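Local coordinates for protein zinc chaperone AztD (Citrobacter koseri, PDB 6CMK) that acts as a periplasmic zinc chaperone, passing one zinc ion directly to the solute-binding protein AztC of the AztABCD transport system, at residues 323-326 with 331-334; 312-317 with 375-380; 270-275 with 280-285; 336-341 with 362-367. One frame throughout, in Å; residues are numbered along the deposited sequence.

Interaction 1 of 4, residues 323-326 with 331-334; sequences NQID and EISQ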
loop_
_atom_site.group_PDB
_atom_site.type_symbol
_atom_site.label_atom_id
_atom_site.label_comp_id
_atom_site.label_asym_id
_atom_site.label_seq_id
_atom_site.Cartn_x
_atom_site.Cartn_y
_atom_site.Cartn_z
ATOM N N ASN B 323 12.380 15.400 -19.643
ATOM C CA ASN B 323 12.847 16.300 -18.594
ATOM C C ASN B 323 12.477 15.737 -17.230
ATOM O O ASN B 323 11.323 15.372 -16.994
ATOM C CB ASN B 323 12.263 17.706 -18.756
ATOM C CG ASN B 323 12.466 18.269 -20.140
ATOM O OD1 ASN B 323 13.423 18.998 -20.380
ATOM N ND2 ASN B 323 11.554 17.951 -21.058
ATOM N N GLN B 324 13.460 15.667 -16.347
ATOM C CA GLN B 324 13.269 15.195 -14.983
ATOM C C GLN B 324 12.822 16.362 -14.109
ATOM O O GLN B 324 13.499 17.395 -14.050
ATOM C CB GLN B 324 14.576 14.594 -14.467
ATOM C CG GLN B 324 14.497 14.021 -13.071
ATOM C CD GLN B 324 15.864 13.604 -12.562
ATOM O OE1 GLN B 324 16.777 14.424 -12.451
ATOM N NE2 GLN B 324 16.016 12.323 -12.269
ATOM N N ILE B 325 11.680 16.207 -13.444
ATOM C CA ILE B 325 11.172 17.205 -12.509
ATOM C C ILE B 325 11.512 16.768 -11.093
ATOM O O ILE B 325 11.045 15.721 -10.630
ATOM C CB ILE B 325 9.654 17.391 -12.639
ATOM C CG1 ILE B 325 9.267 17.717 -14.078
ATOM C CG2 ILE B 325 9.183 18.469 -11.669
ATOM C CD1 ILE B 325 9.965 18.937 -14.636
ATOM N N ASP B 326 12.278 17.601 -10.394
ATOM C CA ASP B 326 12.505 17.447 -8.955
ATOM C C ASP B 326 11.376 18.193 -8.260
ATOM O O ASP B 326 11.371 19.426 -8.203
ATOM C CB ASP B 326 13.876 17.982 -8.564
ATOM C CG ASP B 326 14.171 17.820 -7.084
ATOM O OD1 ASP B 326 13.224 17.748 -6.270
ATOM O OD2 ASP B 326 15.368 17.764 -6.734
ATOM N N GLU B 331 11.857 22.326 -9.791
ATOM C CA GLU B 331 12.638 22.682 -10.962
ATOM C C GLU B 331 12.899 21.453 -11.819
ATOM O O GLU B 331 12.786 20.312 -11.363
ATOM C CB GLU B 331 13.964 23.321 -10.552
ATOM C CG GLU B 331 14.878 22.362 -9.821
ATOM C CD GLU B 331 16.111 23.047 -9.269
ATOM O OE1 GLU B 331 16.084 24.287 -9.099
ATOM O OE2 GLU B 331 17.108 22.344 -9.009
ATOM N N ILE B 332 13.265 21.711 -13.072
ATOM C CA ILE B 332 13.800 20.679 -13.957
ATOM C C ILE B 332 15.244 20.423 -13.558
ATOM O O ILE B 332 16.092 21.318 -13.663
ATOM C CB ILE B 332 13.713 21.112 -15.425
ATOM C CG1 ILE B 332 12.260 21.376 -15.820
ATOM C CG2 ILE B 332 14.339 20.049 -16.333
ATOM C CD1 ILE B 332 12.099 21.947 -17.206
ATOM N N SER B 333 15.537 19.201 -13.120
ATOM C CA SER B 333 16.887 18.887 -12.661
ATOM C C SER B 333 17.803 18.419 -13.786
ATOM O O SER B 333 19.022 18.618 -13.702
ATOM C CB SER B 333 16.835 17.838 -11.545
ATOM O OG SER B 333 15.826 16.879 -11.795
ATOM N N GLN B 334 17.257 17.832 -14.846
ATOM C CA GLN B 334 18.060 17.518 -16.021
ATOM C C GLN B 334 17.136 17.126 -17.168
ATOM O O GLN B 334 15.949 16.854 -16.973
ATOM C CB GLN B 334 19.061 16.400 -15.737
ATOM C CG GLN B 334 18.431 15.081 -15.348
ATOM C CD GLN B 334 19.461 14.009 -15.065
ATOM O OE1 GLN B 334 20.432 13.858 -15.801
ATOM N NE2 GLN B 334 19.253 13.257 -13.995
#
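Q324 OE1 is gripped by two donors from the facing strand. S333 OG donates to Q324 OE1 at 2.7 Å. Q334 NE2 reaches Q324 OE1 from the opposite face of the amide at 3.1 Å, and the two amide planes stand 61° apart. Q334 NE2 sits well above the carbonyl plane of Q324, yet OE1 lies almost in the plane of the Q334 amide. The extended Q324 chain, with CG anti to the backbone N (chi1 -178°), carries OE1 out to both. Two bonds should limit rotation of this buried amide. F380 and Y314 pack against the Q324 side chain as well.

Main-chain bonds run beside it. Q324 N donates to Q334 O at 2.8 Å. S333 N donates to Q324 O, and D326 N to E331 O. S333 and Q334 thus both face Q324. With S333 at helical backbone angles, this is consistent with a classic beta bulge. On the other face of the sheet, I325 CD1 meets I332 CG1 at 3.6 Å, and I294 touches both isoleucines. D326 OD1 is held by K329 N in the turn. The contact is a beta hairpin of the last two strands, 321-326 and 331-337, in a four-stranded blade of the beta propeller.

Interaction 2 of 4, residues 312-317 with 375-380; sequences FAYVFT and LDATSF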
loop_
_atom_site.group_PDB
_atom_site.type_symbol
_atom_site.label_atom_id
_atom_site.label_comp_id
_atom_site.label_asym_id
_atom_site.label_seq_id
_atom_site.Cartn_x
_atom_site.Cartn_y
_atom_site.Cartn_z
ATOM N N PHE B 312 10.260 12.493 -7.866
ATOM C CA PHE B 312 10.458 12.833 -9.268
ATOM C C PHE B 312 9.183 12.651 -10.083
ATOM O O PHE B 312 8.344 11.792 -9.789
ATOM C CB PHE B 312 11.573 11.986 -9.882
ATOM C CG PHE B 312 12.938 12.335 -9.362
ATOM C CD1 PHE B 312 13.461 13.595 -9.574
ATOM C CD2 PHE B 312 13.690 11.413 -8.656
ATOM C CE1 PHE B 312 14.709 13.936 -9.096
ATOM C CE2 PHE B 312 14.943 11.746 -8.173
ATOM C CZ PHE B 312 15.452 13.010 -8.395
ATOM N N ALA B 313 9.061 13.480 -11.123
ATOM C CA ALA B 313 8.105 13.285 -12.206
ATOM C C ALA B 313 8.839 13.564 -13.510
ATOM O O ALA B 313 9.971 14.040 -13.513
ATOM C CB ALA B 313 6.882 14.196 -12.077
ATOM N N TYR B 314 8.199 13.252 -14.627
ATOM C CA TYR B 314 8.824 13.442 -15.932
ATOM C C TYR B 314 7.887 14.170 -16.881
ATOM O O TYR B 314 6.690 13.906 -16.905
ATOM C CB TYR B 314 9.233 12.098 -16.554
ATOM C CG TYR B 314 10.039 11.300 -15.585
ATOM C CD1 TYR B 314 11.313 11.710 -15.225
ATOM C CD2 TYR B 314 9.505 10.185 -14.971
ATOM C CE1 TYR B 314 12.033 11.007 -14.291
ATOM C CE2 TYR B 314 10.215 9.479 -14.042
ATOM C CZ TYR B 314 11.477 9.887 -13.713
ATOM O OH TYR B 314 12.183 9.177 -12.769
ATOM N N VAL B 315 8.450 15.097 -17.654
ATOM C CA VAL B 315 7.721 15.798 -18.706
ATOM C C VAL B 315 8.460 15.578 -20.014
ATOM O O VAL B 315 9.688 15.719 -20.070
ATOM C CB VAL B 315 7.591 17.305 -18.425
ATOM C CG1 VAL B 315 6.573 17.929 -19.382
ATOM C CG2 VAL B 315 7.219 17.572 -16.988
ATOM N N PHE B 316 7.719 15.232 -21.057
ATOM C CA PHE B 316 8.276 15.149 -22.400
ATOM C C PHE B 316 7.850 16.388 -23.174
ATOM O O PHE B 316 6.685 16.788 -23.122
ATOM C CB PHE B 316 7.798 13.888 -23.126
ATOM C CG PHE B 316 8.600 13.561 -24.356
ATOM C CD1 PHE B 316 8.230 14.050 -25.590
ATOM C CD2 PHE B 316 9.731 12.774 -24.263
ATOM C CE1 PHE B 316 8.975 13.757 -26.718
ATOM C CE2 PHE B 316 10.478 12.475 -25.382
ATOM C CZ PHE B 316 10.099 12.970 -26.612
ATOM N N THR B 317 8.796 16.999 -23.884
ATOM C CA THR B 317 8.542 18.247 -24.589
ATOM C C THR B 317 8.720 18.042 -26.090
ATOM O O THR B 317 9.322 17.064 -26.541
ATOM C CB THR B 317 9.463 19.377 -24.078
ATOM O OG1 THR B 317 10.806 18.895 -23.915
ATOM C CG2 THR B 317 8.962 19.926 -22.742
ATOM N N LEU B 375 15.064 4.018 -20.714
ATOM C CA LEU B 375 16.084 4.757 -19.985
ATOM C C LEU B 375 16.206 4.229 -18.568
ATOM O O LEU B 375 15.213 3.859 -17.941
ATOM C CB LEU B 375 15.760 6.251 -19.906
ATOM C CG LEU B 375 15.658 6.999 -21.230
ATOM C CD1 LEU B 375 14.217 7.023 -21.745
ATOM C CD2 LEU B 375 16.194 8.405 -21.044
ATOM N N ASP B 376 17.432 4.248 -18.052
ATOM C CA ASP B 376 17.643 4.009 -16.633
ATOM C C ASP B 376 17.174 5.234 -15.857
ATOM O O ASP B 376 17.555 6.365 -16.174
ATOM C CB ASP B 376 19.119 3.723 -16.359
ATOM C CG ASP B 376 19.403 3.517 -14.880
ATOM O OD1 ASP B 376 19.106 2.420 -14.368
ATOM O OD2 ASP B 376 19.907 4.456 -14.232
ATOM N N ALA B 377 16.342 5.020 -14.836
ATOM C CA ALA B 377 15.683 6.161 -14.209
ATOM C C ALA B 377 16.661 7.051 -13.455
ATOM O O ALA B 377 16.499 8.277 -13.447
ATOM C CB ALA B 377 14.582 5.691 -13.260
ATOM N N THR B 378 17.669 6.470 -12.819
ATOM C CA THR B 378 18.541 7.266 -11.967
ATOM C C THR B 378 19.658 7.932 -12.757
ATOM O O THR B 378 19.955 9.109 -12.523
ATOM C CB THR B 378 19.107 6.397 -10.839
ATOM O OG1 THR B 378 19.816 5.283 -11.389
ATOM C CG2 THR B 378 17.973 5.894 -9.943
ATOM N N SER B 379 20.254 7.220 -13.717
ATOM C CA SER B 379 21.258 7.826 -14.587
ATOM C C SER B 379 20.624 8.682 -15.674
ATOM O O SER B 379 21.278 9.575 -16.223
ATOM C CB SER B 379 22.130 6.747 -15.233
ATOM O OG SER B 379 21.464 6.129 -16.319
ATOM N N PHE B 380 19.364 8.415 -16.007
ATOM C CA PHE B 380 18.639 9.213 -16.985
ATOM C C PHE B 380 19.302 9.123 -18.354
ATOM O O PHE B 380 19.402 10.114 -19.086
ATOM C CB PHE B 380 18.516 10.665 -16.522
ATOM C CG PHE B 380 17.207 11.305 -16.882
ATOM C CD1 PHE B 380 16.020 10.820 -16.359
ATOM C CD2 PHE B 380 17.161 12.408 -17.717
ATOM C CE1 PHE B 380 14.817 11.414 -16.675
ATOM C CE2 PHE B 380 15.955 13.006 -18.032
ATOM C CZ PHE B 380 14.784 12.509 -17.512
HETATM O O HOH W 1 14.654 9.902 -12.209
#
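The rings of Y314 and F380 lie with their planes 28° apart but displaced, with little overlap. Their centroids are 6.0 Å apart. Y314 CE1 meets F380 CE1 at 3.7 Å, near the plane of the F380 ring. The edge of F380 meets Y314 obliquely; this is not a full stack. Y314 CG lies anti to the carbonyl carbon (chi1 -51°), which directs the ring toward segment 375-380. The two side chains run in opposite directions. I362 packs on both rings, and L322 and Q324 also cover F380.

The phenol end of Y314 lies near the turn. A377 CB is 4.3 Å from Y314 OH. A water in the plane of the tyrosine ring donates to Y314 OH at 2.6 Å and to A377 O at 2.8 Å. It thus ties strand 312-317 to residue 377 with both of its hydrogens. Y314 OH is also hydrogen-bonded to D306 OD2.

The turn that presents F380 is held from within. D376 OD2 accepts from S379 N at 2.8 Å in an Asx motif, and F380 N donates to D376 O at 2.7 Å.

The contact joins two neighbouring propeller blades. No direct hydrogen bond crosses it: apolar ring packing is combined with one water bridge. Because Y314 OH accepts from that water, its own hydrogen probably goes to the D306 carboxylate.

Interaction 3 of 4, residues 270-275 with 280-285; sequences YFIGNY and IILVDP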
loop_
_atom_site.group_PDB
_atom_site.type_symbol
_atom_site.label_atom_id
_atom_site.label_comp_id
_atom_site.label_asym_id
_atom_site.label_seq_id
_atom_site.Cartn_x
_atom_site.Cartn_y
_atom_site.Cartn_z
ATOM N N TYR B 270 0.881 15.212 -4.210
ATOM C CA TYR B 270 0.986 16.452 -4.967
ATOM C C TYR B 270 0.261 16.257 -6.287
ATOM O O TYR B 270 -0.025 15.132 -6.699
ATOM C CB TYR B 270 2.450 16.855 -5.224
ATOM C CG TYR B 270 3.202 15.923 -6.151
ATOM C CD1 TYR B 270 3.910 14.828 -5.661
ATOM C CD2 TYR B 270 3.210 16.137 -7.522
ATOM C CE1 TYR B 270 4.607 13.981 -6.513
ATOM C CE2 TYR B 270 3.891 15.296 -8.373
ATOM C CZ TYR B 270 4.595 14.229 -7.871
ATOM O OH TYR B 270 5.261 13.400 -8.728
ATOM N N PHE B 271 0.009 17.375 -6.971
ATOM C CA PHE B 271 -0.495 17.347 -8.328
ATOM C C PHE B 271 0.424 18.164 -9.215
ATOM O O PHE B 271 1.052 19.125 -8.769
ATOM C CB PHE B 271 -1.928 17.881 -8.395
ATOM C CG PHE B 271 -2.881 17.088 -7.575
ATOM C CD1 PHE B 271 -3.363 15.887 -8.047
ATOM C CD2 PHE B 271 -3.260 17.519 -6.315
ATOM C CE1 PHE B 271 -4.217 15.122 -7.280
ATOM C CE2 PHE B 271 -4.120 16.765 -5.544
ATOM C CZ PHE B 271 -4.600 15.565 -6.024
ATOM N N ILE B 272 0.527 17.749 -10.472
ATOM C CA ILE B 272 1.141 18.563 -11.510
ATOM C C ILE B 272 0.079 18.830 -12.560
ATOM O O ILE B 272 -0.622 17.909 -12.996
ATOM C CB ILE B 272 2.375 17.886 -12.120
ATOM C CG1 ILE B 272 3.451 17.694 -11.048
ATOM C CG2 ILE B 272 2.939 18.743 -13.267
ATOM C CD1 ILE B 272 4.649 16.919 -11.530
ATOM N N GLY B 273 -0.072 20.093 -12.921
ATOM C CA GLY B 273 -0.979 20.467 -13.981
ATOM C C GLY B 273 -0.248 21.184 -15.090
ATOM O O GLY B 273 0.828 21.748 -14.874
ATOM N N ASN B 274 -0.814 21.166 -16.291
ATOM C CA ASN B 274 -0.368 22.140 -17.264
ATOM C C ASN B 274 -0.832 23.528 -16.825
ATOM O O ASN B 274 -1.615 23.688 -15.886
ATOM C CB ASN B 274 -0.863 21.772 -18.670
ATOM C CG ASN B 274 -2.371 21.883 -18.833
ATOM O OD1 ASN B 274 -3.141 21.719 -17.889
ATOM N ND2 ASN B 274 -2.799 22.148 -20.061
ATOM N N TYR B 275 -0.305 24.551 -17.489
ATOM C CA TYR B 275 -0.618 25.922 -17.114
ATOM C C TYR B 275 -0.304 26.790 -18.314
ATOM O O TYR B 275 0.541 27.685 -18.250
ATOM C CB TYR B 275 0.171 26.356 -15.870
ATOM C CG TYR B 275 -0.470 27.509 -15.125
ATOM C CD1 TYR B 275 -1.646 27.329 -14.411
ATOM C CD2 TYR B 275 0.103 28.775 -15.132
ATOM C CE1 TYR B 275 -2.244 28.373 -13.735
ATOM C CE2 TYR B 275 -0.484 29.830 -14.457
ATOM C CZ TYR B 275 -1.664 29.623 -13.757
ATOM O OH TYR B 275 -2.264 30.661 -13.078
ATOM N N ILE B 280 4.097 24.241 -16.450
ATOM C CA ILE B 280 3.385 23.343 -15.550
ATOM C C ILE B 280 3.368 23.978 -14.169
ATOM O O ILE B 280 4.180 24.849 -13.850
ATOM C CB ILE B 280 4.006 21.924 -15.479
ATOM C CG1 ILE B 280 5.475 21.974 -15.031
ATOM C CG2 ILE B 280 3.869 21.216 -16.814
ATOM C CD1 ILE B 280 6.126 20.591 -14.858
ATOM N N ILE B 281 2.408 23.552 -13.350
ATOM C CA ILE B 281 2.386 23.945 -11.948
ATOM C C ILE B 281 2.436 22.693 -11.092
ATOM O O ILE B 281 1.890 21.641 -11.441
ATOM C CB ILE B 281 1.164 24.804 -11.548
ATOM C CG1 ILE B 281 -0.145 24.178 -12.034
ATOM C CG2 ILE B 281 1.336 26.231 -12.046
ATOM C CD1 ILE B 281 -1.365 24.761 -11.342
ATOM N N LEU B 282 3.111 22.831 -9.959
ATOM C CA LEU B 282 3.200 21.806 -8.936
ATOM C C LEU B 282 2.358 22.277 -7.763
ATOM O O LEU B 282 2.484 23.430 -7.336
ATOM C CB LEU B 282 4.644 21.590 -8.497
ATOM C CG LEU B 282 5.641 20.881 -9.422
ATOM C CD1 LEU B 282 5.710 21.491 -10.802
ATOM C CD2 LEU B 282 7.005 20.946 -8.745
ATOM N N VAL B 283 1.492 21.404 -7.264
ATOM C CA VAL B 283 0.515 21.777 -6.250
ATOM C C VAL B 283 0.634 20.822 -5.076
ATOM O O VAL B 283 0.561 19.603 -5.258
ATOM C CB VAL B 283 -0.926 21.762 -6.798
ATOM C CG1 VAL B 283 -1.867 22.399 -5.799
ATOM C CG2 VAL B 283 -0.991 22.501 -8.136
ATOM N N ASP B 284 0.783 21.381 -3.872
ATOM C CA ASP B 284 0.782 20.595 -2.641
ATOM C C ASP B 284 -0.551 20.785 -1.926
ATOM O O ASP B 284 -0.761 21.824 -1.283
ATOM C CB ASP B 284 1.941 21.018 -1.742
ATOM C CG ASP B 284 2.082 20.129 -0.518
ATOM O OD1 ASP B 284 1.134 19.375 -0.197
ATOM O OD2 ASP B 284 3.154 20.181 0.117
ATOM N N PRO B 285 -1.481 19.831 -2.013
ATOM C CA PRO B 285 -2.813 20.044 -1.432
ATOM C C PRO B 285 -2.838 19.960 0.083
ATOM O O PRO B 285 -3.877 20.268 0.685
ATOM C CB PRO B 285 -3.636 18.920 -2.057
ATOM C CG PRO B 285 -2.650 17.810 -2.199
ATOM C CD PRO B 285 -1.365 18.491 -2.620
#
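Y275 lays one face of its ring against I281 by placing CG anti to the backbone N (chi1 -158°), while I281 holds CG1 between its backbone N and carbonyl carbon (chi1 49°), which leaves CG2 anti to the carbonyl carbon and against the ring. The two segments form a beta hairpin, the middle pair of strands in a four-stranded propeller blade. I281 CG2 lies over the Y275 ring, 4.1 Å from its centroid, in a CH-pi contact offset toward the rim. Y275 OH is hydrogen-bonded to P255 O.

Four backbone bonds join the strands in a regular antiparallel ladder. F271 and V283 exchange two, and G273 and I281 exchange the other two. I272 with L282 is a non-hydrogen-bonded pair between them.

The faces differ in their neighbours. I272 and L282 run alongside each other on one face, with I272 CG1 4.2 Å from L282 CG. I272 CG2 also meets I280 CD1 at 4.0 Å. A313 and V315 of the next blade reach this side. On the other face, V283 packs on F291 of the adjoining strand.

N274 ends strand 271-274. Its OD1 accepts from S260 N and T261 N, and its side chain is about 7 Å from that of H216, a ligand of zinc site 1. At the far end of the hairpin, the F271 side chain runs roughly perpendicular to P285, with F271 CE2 3.8 Å from P285 CG.

Interaction 4 of 4, residues 336-341 with 362-367; sequences VRVTDP and IYVTDP. With EDO (1,2-ethanediol), chain L.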
loop_
_atom_site.group_PDB
_atom_site.type_symbol
_atom_site.label_atom_id
_atom_site.label_comp_id
_atom_site.label_asym_id
_atom_site.label_seq_id
_atom_site.Cartn_x
_atom_site.Cartn_y
_atom_site.Cartn_z
ATOM N N VAL B 336 17.264 15.049 -21.288
ATOM C CA VAL B 336 17.979 14.176 -22.214
ATOM C C VAL B 336 17.156 14.037 -23.490
ATOM O O VAL B 336 15.929 13.905 -23.439
ATOM C CB VAL B 336 18.270 12.794 -21.584
ATOM C CG1 VAL B 336 16.986 11.993 -21.371
ATOM C CG2 VAL B 336 19.249 12.005 -22.443
ATOM N N ARG B 337 17.832 14.070 -24.637
ATOM C CA ARG B 337 17.164 13.882 -25.917
ATOM C C ARG B 337 16.839 12.407 -26.120
ATOM O O ARG B 337 17.714 11.548 -25.984
ATOM C CB ARG B 337 18.047 14.394 -27.055
ATOM C CG ARG B 337 17.407 14.281 -28.423
ATOM C CD ARG B 337 18.111 15.174 -29.437
ATOM N NE ARG B 337 17.805 16.575 -29.177
ATOM C CZ ARG B 337 16.647 17.151 -29.491
ATOM N NH1 ARG B 337 15.689 16.448 -30.087
ATOM N NH2 ARG B 337 16.446 18.430 -29.210
ATOM N N VAL B 338 15.578 12.115 -26.452
ATOM C CA VAL B 338 15.107 10.750 -26.627
ATOM C C VAL B 338 14.615 10.484 -28.044
ATOM O O VAL B 338 14.879 9.413 -28.602
ATOM C CB VAL B 338 14.000 10.424 -25.602
ATOM C CG1 VAL B 338 13.429 9.025 -25.842
ATOM C CG2 VAL B 338 14.555 10.565 -24.195
ATOM N N THR B 339 13.877 11.425 -28.638
ATOM C CA THR B 339 13.368 11.275 -29.995
ATOM C C THR B 339 13.755 12.506 -30.812
ATOM O O THR B 339 14.259 13.503 -30.280
ATOM C CB THR B 339 11.839 11.067 -30.001
ATOM O OG1 THR B 339 11.174 12.254 -29.566
ATOM C CG2 THR B 339 11.414 9.904 -29.085
ATOM N N ASP B 340 13.552 12.427 -32.130
ATOM C CA ASP B 340 13.525 13.643 -32.925
ATOM C C ASP B 340 12.397 14.540 -32.423
ATOM O O ASP B 340 11.461 14.067 -31.779
ATOM C CB ASP B 340 13.310 13.335 -34.403
ATOM C CG ASP B 340 14.557 12.799 -35.082
ATOM O OD1 ASP B 340 15.673 13.251 -34.745
ATOM O OD2 ASP B 340 14.415 11.928 -35.964
ATOM N N PRO B 341 12.454 15.839 -32.717
ATOM C CA PRO B 341 11.351 16.715 -32.318
ATOM C C PRO B 341 10.019 16.229 -32.868
ATOM O O PRO B 341 9.938 15.647 -33.953
ATOM C CB PRO B 341 11.738 18.072 -32.915
ATOM C CG PRO B 341 13.204 18.021 -33.059
ATOM C CD PRO B 341 13.531 16.590 -33.387
ATOM N N ILE B 362 12.491 4.019 -17.337
ATOM C CA ILE B 362 11.539 4.932 -17.948
ATOM C C ILE B 362 11.370 4.531 -19.405
ATOM O O ILE B 362 12.349 4.198 -20.086
ATOM C CB ILE B 362 12.009 6.395 -17.841
ATOM C CG1 ILE B 362 12.268 6.775 -16.377
ATOM C CG2 ILE B 362 10.956 7.323 -18.442
ATOM C CD1 ILE B 362 13.036 8.075 -16.236
ATOM N N TYR B 363 10.128 4.556 -19.876
ATOM C CA TYR B 363 9.765 4.089 -21.210
ATOM C C TYR B 363 9.094 5.222 -21.969
ATOM O O TYR B 363 8.152 5.840 -21.464
ATOM C CB TYR B 363 8.828 2.877 -21.142
ATOM C CG TYR B 363 9.432 1.719 -20.413
ATOM C CD1 TYR B 363 9.465 1.699 -19.024
ATOM C CD2 TYR B 363 10.019 0.667 -21.104
ATOM C CE1 TYR B 363 10.052 0.658 -18.345
ATOM C CE2 TYR B 363 10.603 -0.389 -20.422
ATOM C CZ TYR B 363 10.604 -0.380 -19.041
ATOM O OH TYR B 363 11.188 -1.422 -18.342
ATOM N N VAL B 364 9.575 5.489 -23.179
ATOM C CA VAL B 364 9.055 6.572 -24.003
ATOM C C VAL B 364 8.699 5.987 -25.357
ATOM O O VAL B 364 9.575 5.466 -26.057
ATOM C CB VAL B 364 10.070 7.721 -24.162
ATOM C CG1 VAL B 364 9.491 8.807 -25.066
ATOM C CG2 VAL B 364 10.450 8.301 -22.806
ATOM N N THR B 365 7.425 6.067 -25.732
ATOM C CA THR B 365 7.042 5.585 -27.046
ATOM C C THR B 365 7.499 6.574 -28.106
ATOM O O THR B 365 7.521 7.789 -27.888
ATOM C CB THR B 365 5.536 5.368 -27.147
ATOM O OG1 THR B 365 4.838 6.595 -26.890
ATOM C CG2 THR B 365 5.090 4.309 -26.151
ATOM N N ASP B 366 7.897 6.031 -29.249
ATOM C CA ASP B 366 8.344 6.817 -30.399
ATOM C C ASP B 366 7.513 6.315 -31.566
ATOM O O ASP B 366 7.988 5.514 -32.384
ATOM C CB ASP B 366 9.847 6.664 -30.646
ATOM C CG ASP B 366 10.377 7.674 -31.638
ATOM O OD1 ASP B 366 9.550 8.282 -32.346
ATOM O OD2 ASP B 366 11.615 7.856 -31.724
ATOM N N PRO B 367 6.255 6.756 -31.669
ATOM C CA PRO B 367 5.337 6.100 -32.619
ATOM C C PRO B 367 5.816 6.133 -34.063
ATOM O O PRO B 367 5.658 5.135 -34.773
ATOM C CB PRO B 367 4.016 6.864 -32.428
ATOM C CG PRO B 367 4.322 8.047 -31.567
ATOM C CD PRO B 367 5.565 7.727 -30.802
HETATM C C1 EDO L . 18.669 10.180 -29.323
HETATM O O1 EDO L . 19.948 10.609 -28.844
HETATM C C2 EDO L . 18.283 10.982 -30.560
HETATM O O2 EDO L . 16.944 10.654 -30.947
HETATM O O HOH W 2 14.234 7.656 -30.751
HETATM O O HOH W 3 12.395 9.869 -33.360
#
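D366 meets T339 along most of its length. CG stands anti to the backbone N (chi1 -168°), which sends the carboxylate toward segment 336-341. From the root outward, D366 CB lies 3.9 Å from T339 CG2, a methyl. The carboxylate carbon comes closer: D366 CG is 3.5 Å from T339 CG2. At the tip the two oxygens part company. D366 OD2 touches T339 CG2 at 3.3 Å and takes two waters. One of these also donates to V338 O. The other accepts from D340 N, and its oxygen is 2.7 Å from D366 OD2. OD1 is hydrogen-bonded to Y342 OH. D366 is a buried residue, and its carboxylate is met by two waters and Y342 OH. It reaches the opposite backbone through water.

The T339 and D366 side chains overlap head to tail. The hydroxyl of T339 does not face the aspartate. T339 OG1 donates to D340 O at 2.9 Å and leaves the methyl to make the contact.

Two valines form the apolar part. They meet end on, with V338 CG1 4.0 Å from V364 CB. F316 of strand 312-317 packs on V338, T339 and V364, touching both segments. An ethanediol, probably from the crystallisation liquor, makes a weak bond to V338 O.

No backbone hydrogen bond links the segments. The end of outer strand 331-337 and the loop after it lie against strand 361-366 of the following sheet, side chain to side chain. This is the packing of neighbouring blades in a beta propeller.

In the fold
Interactions 1 and 3 lie within blades, and interactions 2 and 4 between them. The two hairpins are stitched by backbone hydrogen bonds. The inter-blade contacts are both buried, although they cover little area, and rely on side chains and waters. Interaction 3 is buried, nearest the chain centre and near a zinc site. Interaction 1 is partly buried at its blade's edge and adds polar side-chain bonds to its ladder. Strand 312-317 links three contacts: it bonds to N323 and I325, and A313 packs on I272. Interactions 2 and 4 join the same two sheets, where L375 O bonds I362 N and F380 packs on V336. Interactions 3 and 4 do not touch.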